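Local coordinates for protein cytochrome P450 reductase (Amycolatopsis methanolica 239, PDB 5OGX) that passes electrons from NADH through FAD and a [2Fe-2S] cluster to its partner cytochrome P450, which O-demethylates lignin-derived aromatics such as guaiacol, at residues E24-L27 against W32-N35; C37-C42 against R146-L151; T44-V49 against A66-S71; E61-A66 against L73-Q78. One frame throughout, in Å; residues are numbered along the deposited sequence.

Contact 1: residues E24-L27 against W32-N35; sequences EAFL and WMPN. With NA (sodium ion), chain D.
Phe26 of helix 22-28 and Met33 meet obliquely. The methyl of Met33 does the touching: CE lies 3.5 Å from CD2 of Phe26. The sulfur lies farther from the ring, and SD is 5.0 Å from the Phe26 centroid, 60° off the ring normal. This is a Met-aromatic contact approached on a slant. Met33 bends at its last torsion (chi3 43°), which turns CE to the phenyl ring while SD stays beside the sodium ion. SD is 2.8 Å from the sodium ion, and Pro34 O is 3.0 Å from it.

Leu27 and Asn35 come at each other from opposite directions. CD1 of Leu27 rests 3.9 Å from ND2 of Asn35. The other methyl, CD2, lies near CA of Trp32 and CD1 of its indole. Asn35 folds back on its own loop, and ND2 donates to Met33 O at 3.0 Å. Its OD1 accepts from the backbone N of Gly195. A leucine at Asn35 would probably leave Met33 O and the Gly195 N-H without these partners and let the loop shift.

No hydrogen bond joins 24-27 to 32-35. The contact is held by packing, and the Asn35 amide, bonded to Met33 O and Gly195 N, probably holds the loop in shape in this plant-type [2Fe-2S] ferredoxin domain.

Contact 2: residues C37-C42 against R146-L151; sequences CNQGTC and RRQYSL. With FAD (flavin-adenine dinucleotide), chain B; FES (Fe2/s2 (inorganic) cluster), chain C.
Gln148 reaches across to the cluster loop with a single amide nitrogen. NE2 donates to Cys37 O at 2.8 Å, in the carbonyl plane. Its second N-H points almost straight (176°) at OE1 of Gln39, with NE2 and OE1 3.0 Å apart. Here the donor stands above the carbonyl plane of Gln39, and the two amide planes are 70° apart. The Gln148 chain turns at chi2 (89°), which lays its amide against the C8M methyl of the flavin, with CD 3.4 Å from C8M.

Cys37 is itself a cluster ligand. Its SG and that of Cys42 bind the same iron, FE1, and SG of Cys37 also accepts N-H groups from Gln39, Thr41 and Cys42. This is the cysteine-rich loop of a plant-type [2Fe-2S] ferredoxin domain, set against strand 146-150 of the FAD-binding domain. Gln148 therefore touches both the flavin and the loop that carries the cluster, a placement consistent with electron transfer between them.

Further out, Gln39 is steadied by NE2, which donates to Thr41 OG1 at 3.0 Å and to Thr333 O near the C terminus. A water donates to both Gln39 OE1 and Arg146 O. On the flavin side, Arg147 NE donates to the FAD phosphate oxygen O1P at 2.9 Å. Tyr149 OH is hydrogen-bonded to the ribityl O4', and Ser150 N donates to O4 of the isoalloxazine at 3.0 Å.

Contact 3: residues T44-V49 against A66-S71; sequences TCKLQV and AEERAS. Unlike the reference sequence in segment 66-71: Glu67 (reference Asp), Ser71 (reference Ala). With FES (Fe2/s2 (inorganic) cluster), chain C.
The plant-type [2Fe-2S] ferredoxin domain, a beta-grasp fold, is tied here at its surface, where strand 46-51 of its mixed sheet faces the short helix 66-70. Lys46 and Glu68 make the contact. Their side chains cross at about a right angle and form a salt bridge, with NZ of Lys46 2.7 Å from OE1 of Glu68. The ammonium meets OE1 on its syn side, 21° out of the carboxylate plane. Lys46 kinks at chi3 (-84°), and this brings NZ round to the acid. Glu68 stays extended beyond CG.

Both ends have second partners. NZ also donates to Thr63 O, and the other oxygen of Glu68, OE2, accepts from Ser65 N just before the helix. Ser65 OG caps Glu68 N in turn, a capping box. The carboxylate is thus gripped from the strand and from its own helix start. An alanine in place of Glu68 would probably leave the Lys46 ammonium without this counter-charge and the Ser65 N-H without this acceptor.

Just before the strand, Cys45 in the loop binds the iron FE2. At the far end of the helix, OG of Ser71, which differs from the reference sequence, donates to Glu68 O at 3.0 Å.

Contact 4: residues E61-A66 against L73-Q78; sequences EDTLSA and LALACQ. With FES (Fe2/s2 (inorganic) cluster), chain C.
Thr63 and Leu64 pack on Leu73, Ala74 and Leu75, joining a loop of the plant-type [2Fe-2S] ferredoxin domain (beta-grasp fold) to strand 73-75. That strand is an outermost one of the five-stranded mixed sheet. No hydrogen bond links the two segments.

The apolar contacts fall in two places. At the first, Thr63 and Leu75 cross at about a right angle. The methyl CG2 of Thr63 lies 3.7 Å from CD1 of Leu75. With OG1 beside the backbone N (chi1 -39°), CG2 meets Leu75 and the hydroxyl bonds Gly40 O in the cluster loop. At the second, Leu64 lies over the strand backbone. Its CD1 is 3.9 Å from Ala74 N and 4.1 Å from CB of Leu73, while CD2 is near CA of Ala74. Nearer the root of the side chain, CB of Leu64 is 4.1 Å from CG of Leu75.

Polar bonds hold each segment in shape. Ser65 is the N-cap of helix 66-70, and its OG caps a backbone N of that helix. Leu64 O accepts from Arg69 NE of the same helix. After the strand the chain turns, and Gln78 N donates to Leu75 O at 2.9 Å.

The metal ligand sits on this turn. SG of Cys77 is 2.4 Å from the iron FE2, which Cys45 also binds. The same sulfur accepts an N-H from its neighbour, Gln78 NE2, at 3.5 Å.

In the fold
From the N terminus, contact 1 closes first, a short turn between helix 22-28 and the loop that leads to the cluster. It ends before contact 2 opens. Contact 2 spans the longest loop, from the cluster loop at 37-42 to strand 146-150, and so joins the iron-sulfur part to the FAD-binding part. Contacts 3 and 4 nest inside that loop. They cross each other, since their segments alternate along the chain, and they share Ala66. Their strands, 46-51 and 73-75, are neighbours in one sheet. Contacts 2, 3 and 4 each bring cysteine ligands to the cluster, while contact 1 meets contact 2 through Glu24 and Asn38, and packs on contacts 3 and 4 chiefly through Met33 and Pro34.

Contact 1: residues E24-L27 against W32-N35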
loop_
_atom_site.group_PDB
_atom_site.type_symbol
_atom_site.label_atom_id
_atom_site.label_comp_id
_atom_site.label_asym_id
_atom_site.label_seq_id
_atom_site.Cartn_x
_atom_site.Cartn_y
_atom_site.Cartn_z
ATOM N N GLU A 24 0.601 16.269 -2.152
ATOM C CA GLU A 24 -0.142 16.138 -3.399
ATOM C C GLU A 24 0.426 17.036 -4.485
ATOM O O GLU A 24 0.467 16.642 -5.654
ATOM C CB GLU A 24 -1.623 16.420 -3.161
ATOM C CG GLU A 24 -2.220 15.299 -2.338
ATOM C CD GLU A 24 -3.707 15.173 -2.476
ATOM O OE1 GLU A 24 -4.351 16.150 -2.921
ATOM O OE2 GLU A 24 -4.222 14.095 -2.108
ATOM N N ALA A 25 0.911 18.220 -4.113
ATOM C CA ALA A 25 1.553 19.083 -5.096
ATOM C C ALA A 25 2.795 18.415 -5.684
ATOM O O ALA A 25 2.999 18.432 -6.905
ATOM C CB ALA A 25 1.908 20.431 -4.464
ATOM N N PHE A 26 3.641 17.815 -4.830
ATOM C CA PHE A 26 4.847 17.164 -5.332
ATOM C C PHE A 26 4.495 15.959 -6.201
ATOM O O PHE A 26 4.966 15.849 -7.336
ATOM C CB PHE A 26 5.771 16.742 -4.177
ATOM C CG PHE A 26 6.511 17.905 -3.536
ATOM C CD1 PHE A 26 7.304 18.748 -4.302
ATOM C CD2 PHE A 26 6.404 18.150 -2.177
ATOM C CE1 PHE A 26 7.969 19.839 -3.730
ATOM C CE2 PHE A 26 7.074 19.233 -1.594
ATOM C CZ PHE A 26 7.859 20.073 -2.371
ATOM N N LEU A 27 3.652 15.047 -5.703
ATOM C CA LEU A 27 3.394 13.848 -6.501
ATOM C C LEU A 27 2.658 14.175 -7.797
ATOM O O LEU A 27 2.887 13.526 -8.824
ATOM C CB LEU A 27 2.605 12.807 -5.701
ATOM C CG LEU A 27 3.246 12.249 -4.432
ATOM C CD1 LEU A 27 2.284 11.250 -3.764
ATOM C CD2 LEU A 27 4.596 11.598 -4.713
ATOM N N TRP A 32 8.980 12.894 -6.301
ATOM C CA TRP A 32 8.727 11.897 -5.267
ATOM C C TRP A 32 9.129 12.389 -3.885
ATOM O O TRP A 32 10.148 13.065 -3.708
ATOM C CB TRP A 32 9.481 10.603 -5.555
ATOM C CG TRP A 32 9.207 9.578 -4.485
ATOM C CD1 TRP A 32 8.065 8.839 -4.322
ATOM C CD2 TRP A 32 10.080 9.216 -3.417
ATOM N NE1 TRP A 32 8.183 8.018 -3.212
ATOM C CE2 TRP A 32 9.422 8.229 -2.648
ATOM C CE3 TRP A 32 11.377 9.623 -3.044
ATOM C CZ2 TRP A 32 9.998 7.657 -1.510
ATOM C CZ3 TRP A 32 11.955 9.043 -1.925
ATOM C CH2 TRP A 32 11.269 8.064 -1.173
ATOM N N MET A 33 8.335 12.011 -2.901
ATOM C CA MET A 33 8.800 11.987 -1.525
ATOM C C MET A 33 8.041 10.887 -0.808
ATOM O O MET A 33 6.974 10.465 -1.271
ATOM C CB MET A 33 8.589 13.336 -0.838
ATOM C CG MET A 33 7.145 13.781 -0.887
ATOM S SD MET A 33 6.881 15.165 0.246
ATOM C CE MET A 33 8.340 16.182 -0.080
ATOM N N PRO A 34 8.573 10.380 0.303
ATOM C CA PRO A 34 7.965 9.198 0.933
ATOM C C PRO A 34 6.534 9.448 1.368
ATOM O O PRO A 34 6.176 10.532 1.829
ATOM C CB PRO A 34 8.863 8.923 2.147
ATOM C CG PRO A 34 10.105 9.704 1.935
ATOM C CD PRO A 34 9.837 10.783 0.941
ATOM N N ASN A 35 5.709 8.436 1.195
ATOM C CA ASN A 35 4.325 8.506 1.522
ATOM C C ASN A 35 3.735 7.104 1.639
ATOM O O ASN A 35 4.067 6.284 0.878
ATOM C CB ASN A 35 3.574 9.329 0.496
ATOM C CG ASN A 35 3.499 8.684 -0.844
ATOM O OD1 ASN A 35 2.532 8.094 -1.181
ATOM N ND2 ASN A 35 4.508 8.855 -1.607
HETATM NA NA NA D . 7.218 13.273 2.299
#

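Contact 2: residues C37-C42 against R146-L151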
loop_
_atom_site.group_PDB
_atom_site.type_symbol
_atom_site.label_atom_id
_atom_site.label_comp_id
_atom_site.label_asym_id
_atom_site.label_seq_id
_atom_site.Cartn_x
_atom_site.Cartn_y
_atom_site.Cartn_z
ATOM N N CYS A 37 0.184 6.624 3.306
ATOM C CA CYS A 37 -1.202 6.621 3.775
ATOM C C CYS A 37 -1.986 7.848 3.321
ATOM O O CYS A 37 -3.213 7.774 3.177
ATOM C CB CYS A 37 -1.259 6.500 5.307
ATOM S SG CYS A 37 -0.944 8.053 6.207
ATOM N N ASN A 38 -1.299 8.983 3.121
ATOM C CA ASN A 38 -1.934 10.256 2.738
ATOM C C ASN A 38 -3.053 10.646 3.701
ATOM O O ASN A 38 -3.997 11.342 3.327
ATOM C CB ASN A 38 -2.459 10.217 1.295
ATOM C CG ASN A 38 -2.636 11.614 0.697
ATOM O OD1 ASN A 38 -1.926 12.561 1.067
ATOM N ND2 ASN A 38 -3.612 11.757 -0.202
ATOM N N GLN A 39 -2.949 10.219 4.962
ATOM C CA GLN A 39 -3.983 10.548 5.935
ATOM C C GLN A 39 -3.420 10.874 7.311
ATOM O O GLN A 39 -4.195 10.947 8.277
ATOM C CB GLN A 39 -5.013 9.390 6.039
ATOM C CG GLN A 39 -4.459 8.152 6.740
ATOM C CD GLN A 39 -5.500 7.054 6.930
ATOM O OE1 GLN A 39 -6.566 7.076 6.310
ATOM N NE2 GLN A 39 -5.188 6.088 7.791
ATOM N N GLY A 40 -2.103 11.065 7.442
ATOM C CA GLY A 40 -1.510 11.511 8.688
ATOM C C GLY A 40 -1.208 10.433 9.707
ATOM O O GLY A 40 -0.836 10.766 10.840
ATOM N N THR A 41 -1.342 9.158 9.354
ATOM C CA THR A 41 -1.164 8.103 10.347
ATOM C C THR A 41 0.164 7.367 10.238
ATOM O O THR A 41 0.650 6.858 11.256
ATOM C CB THR A 41 -2.304 7.073 10.270
ATOM O OG1 THR A 41 -2.444 6.597 8.928
ATOM C CG2 THR A 41 -3.620 7.687 10.741
ATOM N N CYS A 42 0.768 7.283 9.053
ATOM C CA CYS A 42 1.958 6.439 8.937
ATOM C C CYS A 42 3.225 7.177 9.351
ATOM O O CYS A 42 4.209 6.538 9.757
ATOM C CB CYS A 42 2.100 5.898 7.514
ATOM S SG CYS A 42 2.759 7.076 6.294
ATOM N N ARG A 146 -12.574 9.473 2.192
ATOM C CA ARG A 146 -11.507 9.008 1.311
ATOM C C ARG A 146 -10.903 7.737 1.879
ATOM O O ARG A 146 -10.590 7.681 3.072
ATOM C CB ARG A 146 -10.427 10.084 1.162
ATOM C CG ARG A 146 -11.034 11.450 0.890
ATOM C CD ARG A 146 -9.989 12.512 0.629
ATOM N NE ARG A 146 -9.501 12.446 -0.742
ATOM C CZ ARG A 146 -10.070 13.054 -1.780
ATOM N NH1 ARG A 146 -11.165 13.790 -1.623
ATOM N NH2 ARG A 146 -9.535 12.920 -2.986
ATOM N N ARG A 147 -10.739 6.718 1.030
ATOM C CA ARG A 147 -10.240 5.427 1.477
ATOM C C ARG A 147 -9.272 4.857 0.453
ATOM O O ARG A 147 -9.441 5.047 -0.756
ATOM C CB ARG A 147 -11.376 4.423 1.729
ATOM C CG ARG A 147 -12.400 4.907 2.766
ATOM C CD ARG A 147 -11.825 4.916 4.172
ATOM N NE ARG A 147 -12.874 5.138 5.171
ATOM C CZ ARG A 147 -13.180 6.324 5.687
ATOM N NH1 ARG A 147 -12.523 7.418 5.297
ATOM N NH2 ARG A 147 -14.156 6.422 6.586
ATOM N N GLN A 148 -8.247 4.181 0.961
ATOM C CA GLN A 148 -7.166 3.622 0.161
ATOM C C GLN A 148 -7.442 2.159 -0.154
ATOM O O GLN A 148 -7.828 1.397 0.738
ATOM C CB GLN A 148 -5.857 3.705 0.946
ATOM C CG GLN A 148 -5.549 5.088 1.528
ATOM C CD GLN A 148 -6.119 5.355 2.939
ATOM O OE1 GLN A 148 -7.093 4.738 3.387
ATOM N NE2 GLN A 148 -5.500 6.302 3.634
ATOM N N TYR A 149 -7.139 1.748 -1.388
ATOM C CA TYR A 149 -7.234 0.338 -1.777
ATOM C C TYR A 149 -6.019 -0.010 -2.619
ATOM O O TYR A 149 -5.732 0.657 -3.620
ATOM C CB TYR A 149 -8.554 0.039 -2.519
ATOM C CG TYR A 149 -9.677 0.215 -1.539
ATOM C CD1 TYR A 149 -9.886 -0.717 -0.534
ATOM C CD2 TYR A 149 -10.420 1.384 -1.512
ATOM C CE1 TYR A 149 -10.873 -0.524 0.436
ATOM C CE2 TYR A 149 -11.403 1.587 -0.551
ATOM C CZ TYR A 149 -11.611 0.644 0.423
ATOM O OH TYR A 149 -12.571 0.864 1.385
ATOM N N SER A 150 -5.293 -1.037 -2.186
ATOM C CA SER A 150 -4.086 -1.471 -2.878
ATOM C C SER A 150 -4.413 -2.081 -4.233
ATOM O O SER A 150 -5.433 -2.757 -4.402
ATOM C CB SER A 150 -3.360 -2.528 -2.044
ATOM O OG SER A 150 -2.991 -2.030 -0.781
ATOM N N LEU A 151 -3.506 -1.874 -5.190
ATOM C CA LEU A 151 -3.611 -2.530 -6.488
ATOM C C LEU A 151 -3.061 -3.943 -6.392
ATOM O O LEU A 151 -1.972 -4.159 -5.853
ATOM C CB LEU A 151 -2.852 -1.736 -7.555
ATOM C CG LEU A 151 -3.361 -0.308 -7.808
ATOM C CD1 LEU A 151 -2.509 0.343 -8.881
ATOM C CD2 LEU A 151 -4.831 -0.322 -8.248
HETATM P PA FAD B . -14.784 3.052 8.434
HETATM O O1A FAD B . -16.123 3.738 8.310
HETATM O O2A FAD B . -13.602 3.976 8.276
HETATM O O5B FAD B . -14.648 2.297 9.895
HETATM C C5B FAD B . -15.813 1.849 10.550
HETATM C C4B FAD B . -15.410 1.465 12.003
HETATM O O4B FAD B . -14.714 0.361 11.987
HETATM C C3B FAD B . -14.478 2.535 12.597
HETATM O O3B FAD B . -14.744 2.667 13.921
HETATM C C2B FAD B . -13.057 1.976 12.343
HETATM O O2B FAD B . -12.063 2.544 13.303
HETATM C C1B FAD B . -13.203 0.682 12.460
HETATM N N9A FAD B . -12.378 -0.043 11.530
HETATM C C8A FAD B . -11.817 0.441 10.414
HETATM N N7A FAD B . -11.157 -0.563 9.819
HETATM C C5A FAD B . -11.328 -1.667 10.569
HETATM C C6A FAD B . -10.870 -2.953 10.410
HETATM N N6A FAD B . -10.062 -3.707 9.469
HETATM N N1A FAD B . -11.184 -3.885 11.301
HETATM C C2A FAD B . -11.954 -3.568 12.372
HETATM N N3A FAD B . -12.412 -2.300 12.535
HETATM C C4A FAD B . -12.089 -1.354 11.621
HETATM N N1 FAD B . -8.718 -2.257 2.786
HETATM C C2 FAD B . -9.068 -3.368 1.911
HETATM O O2 FAD B . -10.044 -4.008 2.120
HETATM N N3 FAD B . -8.212 -3.671 0.754
HETATM C C4 FAD B . -7.022 -2.937 0.452
HETATM O O4 FAD B . -6.348 -3.221 -0.480
HETATM C C4X FAD B . -6.673 -1.820 1.382
HETATM N N5 FAD B . -5.505 -1.044 1.097
HETATM C C5X FAD B . -5.171 0.035 2.022
HETATM C C6 FAD B . -3.995 0.753 1.782
HETATM C C7 FAD B . -3.692 1.784 2.675
HETATM C C7M FAD B . -2.394 2.471 2.251
HETATM C C8 FAD B . -4.521 2.083 3.753
HETATM C C8M FAD B . -4.113 3.233 4.665
HETATM C C9 FAD B . -5.684 1.357 3.995
HETATM C C9A FAD B . -5.991 0.330 3.125
HETATM N N10 FAD B . -7.225 -0.430 3.389
HETATM C C10 FAD B . -7.526 -1.509 2.509
HETATM C "C1'" FAD B . -8.129 -0.071 4.495
HETATM C "C2'" FAD B . -9.247 0.770 3.744
HETATM O "O2'" FAD B . -8.768 1.970 3.153
HETATM C "C3'" FAD B . -10.442 1.178 4.636
HETATM O "O3'" FAD B . -9.932 1.721 5.820
HETATM C "C4'" FAD B . -11.335 -0.032 4.971
HETATM O "O4'" FAD B . -11.906 -0.544 3.797
HETATM C "C5'" FAD B . -12.467 0.365 5.942
HETATM O "O5'" FAD B . -13.075 1.558 5.484
HETATM P P FAD B . -14.658 1.827 5.819
HETATM O O1P FAD B . -14.994 3.211 5.334
HETATM O O2P FAD B . -15.524 0.705 5.295
HETATM O O3P FAD B . -14.741 1.751 7.453
HETATM FE FE1 FES C . 1.308 8.875 5.932
HETATM FE FE2 FES C . 1.681 11.435 5.560
HETATM S S1 FES C . 1.484 10.447 7.478
HETATM S S2 FES C . 1.710 9.871 4.014
HETATM O O HOH W 1 -8.098 8.406 4.252
#

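Contact 3: residues T44-V49 against A66-S71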
loop_
_atom_site.group_PDB
_atom_site.type_symbol
_atom_site.label_atom_id
_atom_site.label_comp_id
_atom_site.label_asym_id
_atom_site.label_seq_id
_atom_site.Cartn_x
_atom_site.Cartn_y
_atom_site.Cartn_z
ATOM N N THR A 44 5.467 8.588 7.557
ATOM C CA THR A 44 6.628 8.489 6.673
ATOM C C THR A 44 6.845 9.726 5.811
ATOM O O THR A 44 7.941 9.880 5.253
ATOM C CB THR A 44 6.532 7.249 5.764
ATOM O OG1 THR A 44 5.443 7.395 4.844
ATOM C CG2 THR A 44 6.308 5.994 6.594
ATOM N N CYS A 45 5.860 10.626 5.703
ATOM C CA CYS A 45 6.038 11.835 4.906
ATOM C C CYS A 45 6.568 13.009 5.724
ATOM O O CYS A 45 6.493 14.149 5.267
ATOM C CB CYS A 45 4.726 12.236 4.244
ATOM S SG CYS A 45 3.563 12.895 5.462
ATOM N N LYS A 46 7.092 12.749 6.918
ATOM C CA LYS A 46 7.573 13.827 7.771
ATOM C C LYS A 46 8.681 14.605 7.061
ATOM O O LYS A 46 9.532 14.028 6.371
ATOM C CB LYS A 46 8.080 13.247 9.090
ATOM C CG LYS A 46 8.189 14.259 10.223
ATOM C CD LYS A 46 8.378 13.557 11.556
ATOM C CE LYS A 46 7.051 13.118 12.148
ATOM N NZ LYS A 46 7.241 12.340 13.413
ATOM N N LEU A 47 8.654 15.919 7.232
ATOM C CA LEU A 47 9.523 16.856 6.540
ATOM C C LEU A 47 10.080 17.834 7.556
ATOM O O LEU A 47 9.444 18.098 8.577
ATOM C CB LEU A 47 8.763 17.695 5.500
ATOM C CG LEU A 47 7.993 17.123 4.324
ATOM C CD1 LEU A 47 7.201 18.218 3.674
ATOM C CD2 LEU A 47 8.996 16.562 3.362
ATOM N N GLN A 48 11.251 18.396 7.263
ATOM C CA GLN A 48 11.701 19.604 7.948
ATOM C C GLN A 48 11.375 20.805 7.076
ATOM O O GLN A 48 11.735 20.839 5.895
ATOM C CB GLN A 48 13.205 19.583 8.262
ATOM C CG GLN A 48 13.671 20.897 8.930
ATOM C CD GLN A 48 15.189 21.062 8.988
ATOM O OE1 GLN A 48 15.938 20.307 8.373
ATOM N NE2 GLN A 48 15.645 22.071 9.730
ATOM N N VAL A 49 10.688 21.788 7.651
ATOM C CA VAL A 49 10.447 23.042 6.951
ATOM C C VAL A 49 11.702 23.892 7.107
ATOM O O VAL A 49 12.044 24.299 8.217
ATOM C CB VAL A 49 9.212 23.766 7.497
ATOM C CG1 VAL A 49 9.056 25.109 6.813
ATOM C CG2 VAL A 49 7.972 22.902 7.277
ATOM N N ALA A 66 3.592 18.346 19.356
ATOM C CA ALA A 66 3.766 19.788 19.512
ATOM C C ALA A 66 5.244 20.151 19.548
ATOM O O ALA A 66 5.652 21.189 19.016
ATOM C CB ALA A 66 3.063 20.277 20.780
ATOM N N GLU A 67 6.059 19.300 20.172
ATOM C CA GLU A 67 7.504 19.486 20.160
ATOM C C GLU A 67 8.035 19.533 18.733
ATOM O O GLU A 67 8.776 20.451 18.361
ATOM C CB GLU A 67 8.167 18.356 20.950
ATOM C CG GLU A 67 9.624 18.581 21.302
ATOM C CD GLU A 67 10.052 17.784 22.524
ATOM O OE1 GLU A 67 11.273 17.603 22.723
ATOM O OE2 GLU A 67 9.166 17.339 23.286
ATOM N N GLU A 68 7.643 18.554 17.914
ATOM C CA GLU A 68 8.136 18.475 16.541
ATOM C C GLU A 68 7.686 19.672 15.713
ATOM O O GLU A 68 8.449 20.183 14.886
ATOM C CB GLU A 68 7.671 17.172 15.889
ATOM C CG GLU A 68 8.326 15.916 16.438
ATOM C CD GLU A 68 7.782 14.645 15.803
ATOM O OE1 GLU A 68 8.577 13.874 15.225
ATOM O OE2 GLU A 68 6.554 14.419 15.880
ATOM N N ARG A 69 6.443 20.125 15.902
ATOM C CA ARG A 69 5.983 21.313 15.189
ATOM C C ARG A 69 6.803 22.533 15.579
ATOM O O ARG A 69 7.150 23.356 14.725
ATOM C CB ARG A 69 4.504 21.565 15.472
ATOM C CG ARG A 69 3.612 20.445 14.994
ATOM C CD ARG A 69 2.239 20.497 15.627
ATOM N NE ARG A 69 1.612 19.184 15.539
ATOM C CZ ARG A 69 0.423 18.954 14.994
ATOM N NH1 ARG A 69 -0.291 19.951 14.493
ATOM N NH2 ARG A 69 -0.049 17.718 14.956
ATOM N N ALA A 70 7.121 22.661 16.867
ATOM C CA ALA A 70 7.891 23.809 17.329
ATOM C C ALA A 70 9.308 23.792 16.775
ATOM O O ALA A 70 9.913 24.856 16.591
ATOM C CB ALA A 70 7.920 23.836 18.855
ATOM N N SER A 71 9.853 22.607 16.509
ATOM C CA SER A 71 11.167 22.496 15.897
ATOM C C SER A 71 11.117 22.608 14.379
ATOM O O SER A 71 12.169 22.531 13.734
ATOM C CB SER A 71 11.830 21.177 16.307
ATOM O OG SER A 71 11.320 20.091 15.558
HETATM FE FE1 FES C . 1.308 8.875 5.932
HETATM FE FE2 FES C . 1.681 11.435 5.560
HETATM S S1 FES C . 1.484 10.447 7.478
HETATM S S2 FES C . 1.710 9.871 4.014
#

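Contact 4: residues E61-A66 against L73-Q78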
loop_
_atom_site.group_PDB
_atom_site.type_symbol
_atom_site.label_atom_id
_atom_site.label_comp_id
_atom_site.label_asym_id
_atom_site.label_seq_id
_atom_site.Cartn_x
_atom_site.Cartn_y
_atom_site.Cartn_z
ATOM N N GLU A 61 -1.496 14.393 16.820
ATOM C CA GLU A 61 -0.392 14.639 17.743
ATOM C C GLU A 61 0.544 13.442 17.829
ATOM O O GLU A 61 1.758 13.612 17.992
ATOM C CB GLU A 61 -0.934 14.994 19.132
ATOM C CG GLU A 61 0.120 15.488 20.131
ATOM C CD GLU A 61 0.988 14.369 20.698
ATOM O OE1 GLU A 61 0.451 13.270 20.954
ATOM O OE2 GLU A 61 2.209 14.583 20.866
ATOM N N ASP A 62 0.011 12.222 17.737
ATOM C CA ASP A 62 0.883 11.063 17.877
ATOM C C ASP A 62 1.801 10.911 16.673
ATOM O O ASP A 62 2.895 10.355 16.799
ATOM C CB ASP A 62 0.057 9.797 18.103
ATOM C CG ASP A 62 -0.454 9.196 16.818
ATOM O OD1 ASP A 62 -1.313 9.831 16.172
ATOM O OD2 ASP A 62 -0.002 8.089 16.457
ATOM N N THR A 63 1.385 11.412 15.508
ATOM C CA THR A 63 2.244 11.404 14.332
ATOM C C THR A 63 3.171 12.611 14.275
ATOM O O THR A 63 4.280 12.511 13.733
ATOM C CB THR A 63 1.400 11.377 13.048
ATOM O OG1 THR A 63 0.263 10.525 13.231
ATOM C CG2 THR A 63 2.226 10.837 11.916
ATOM N N LEU A 64 2.740 13.743 14.820
ATOM C CA LEU A 64 3.509 14.984 14.739
ATOM C C LEU A 64 3.270 15.756 16.035
ATOM O O LEU A 64 2.268 16.466 16.162
ATOM C CB LEU A 64 3.099 15.794 13.520
ATOM C CG LEU A 64 3.866 17.096 13.296
ATOM C CD1 LEU A 64 5.245 16.791 12.721
ATOM C CD2 LEU A 64 3.079 18.019 12.382
ATOM N N SER A 65 4.203 15.637 16.972
ATOM C CA SER A 65 4.002 16.199 18.302
ATOM C C SER A 65 4.105 17.724 18.289
ATOM O O SER A 65 4.627 18.335 17.354
ATOM C CB SER A 65 5.026 15.622 19.274
ATOM O OG SER A 65 6.279 16.252 19.091
ATOM N N ALA A 66 3.592 18.346 19.356
ATOM C CA ALA A 66 3.766 19.788 19.512
ATOM C C ALA A 66 5.244 20.151 19.548
ATOM O O ALA A 66 5.652 21.189 19.016
ATOM C CB ALA A 66 3.063 20.277 20.780
ATOM N N LEU A 73 9.102 20.695 12.113
ATOM C CA LEU A 73 8.726 19.531 11.322
ATOM C C LEU A 73 7.257 19.622 10.925
ATOM O O LEU A 73 6.468 20.354 11.527
ATOM C CB LEU A 73 8.980 18.233 12.091
ATOM C CG LEU A 73 10.397 18.023 12.630
ATOM C CD1 LEU A 73 10.548 16.596 13.129
ATOM C CD2 LEU A 73 11.444 18.347 11.569
ATOM N N ALA A 74 6.897 18.855 9.897
ATOM C CA ALA A 74 5.531 18.817 9.387
ATOM C C ALA A 74 5.302 17.471 8.716
ATOM O O ALA A 74 6.240 16.717 8.462
ATOM C CB ALA A 74 5.273 19.957 8.391
ATOM N N LEU A 75 4.038 17.169 8.452
ATOM C CA LEU A 75 3.667 16.027 7.621
ATOM C C LEU A 75 3.273 16.551 6.248
ATOM O O LEU A 75 2.329 17.344 6.128
ATOM C CB LEU A 75 2.506 15.243 8.234
ATOM C CG LEU A 75 2.697 14.663 9.629
ATOM C CD1 LEU A 75 1.438 13.897 10.033
ATOM C CD2 LEU A 75 3.936 13.759 9.635
ATOM N N ALA A 76 3.988 16.102 5.213
ATOM C CA ALA A 76 3.692 16.565 3.858
ATOM C C ALA A 76 2.233 16.331 3.471
ATOM O O ALA A 76 1.655 17.131 2.726
ATOM C CB ALA A 76 4.614 15.879 2.850
ATOM N N CYS A 77 1.627 15.234 3.923
ATOM C CA CYS A 77 0.249 14.979 3.504
ATOM C C CYS A 77 -0.772 15.795 4.279
ATOM O O CYS A 77 -1.952 15.796 3.906
ATOM C CB CYS A 77 -0.108 13.493 3.642
ATOM S SG CYS A 77 -0.171 12.963 5.364
ATOM N N GLN A 78 -0.359 16.501 5.336
ATOM C CA GLN A 78 -1.282 17.347 6.072
ATOM C C GLN A 78 -0.962 18.825 5.934
ATOM O O GLN A 78 -1.851 19.657 6.129
ATOM C CB GLN A 78 -1.264 16.958 7.560
ATOM C CG GLN A 78 -1.563 15.494 7.758
ATOM C CD GLN A 78 -2.989 15.188 7.371
ATOM O OE1 GLN A 78 -3.914 15.893 7.792
ATOM N NE2 GLN A 78 -3.181 14.170 6.551
HETATM FE FE1 FES C . 1.308 8.875 5.932
HETATM FE FE2 FES C . 1.681 11.435 5.560
HETATM S S1 FES C . 1.484 10.447 7.478
HETATM S S2 FES C . 1.710 9.871 4.014
#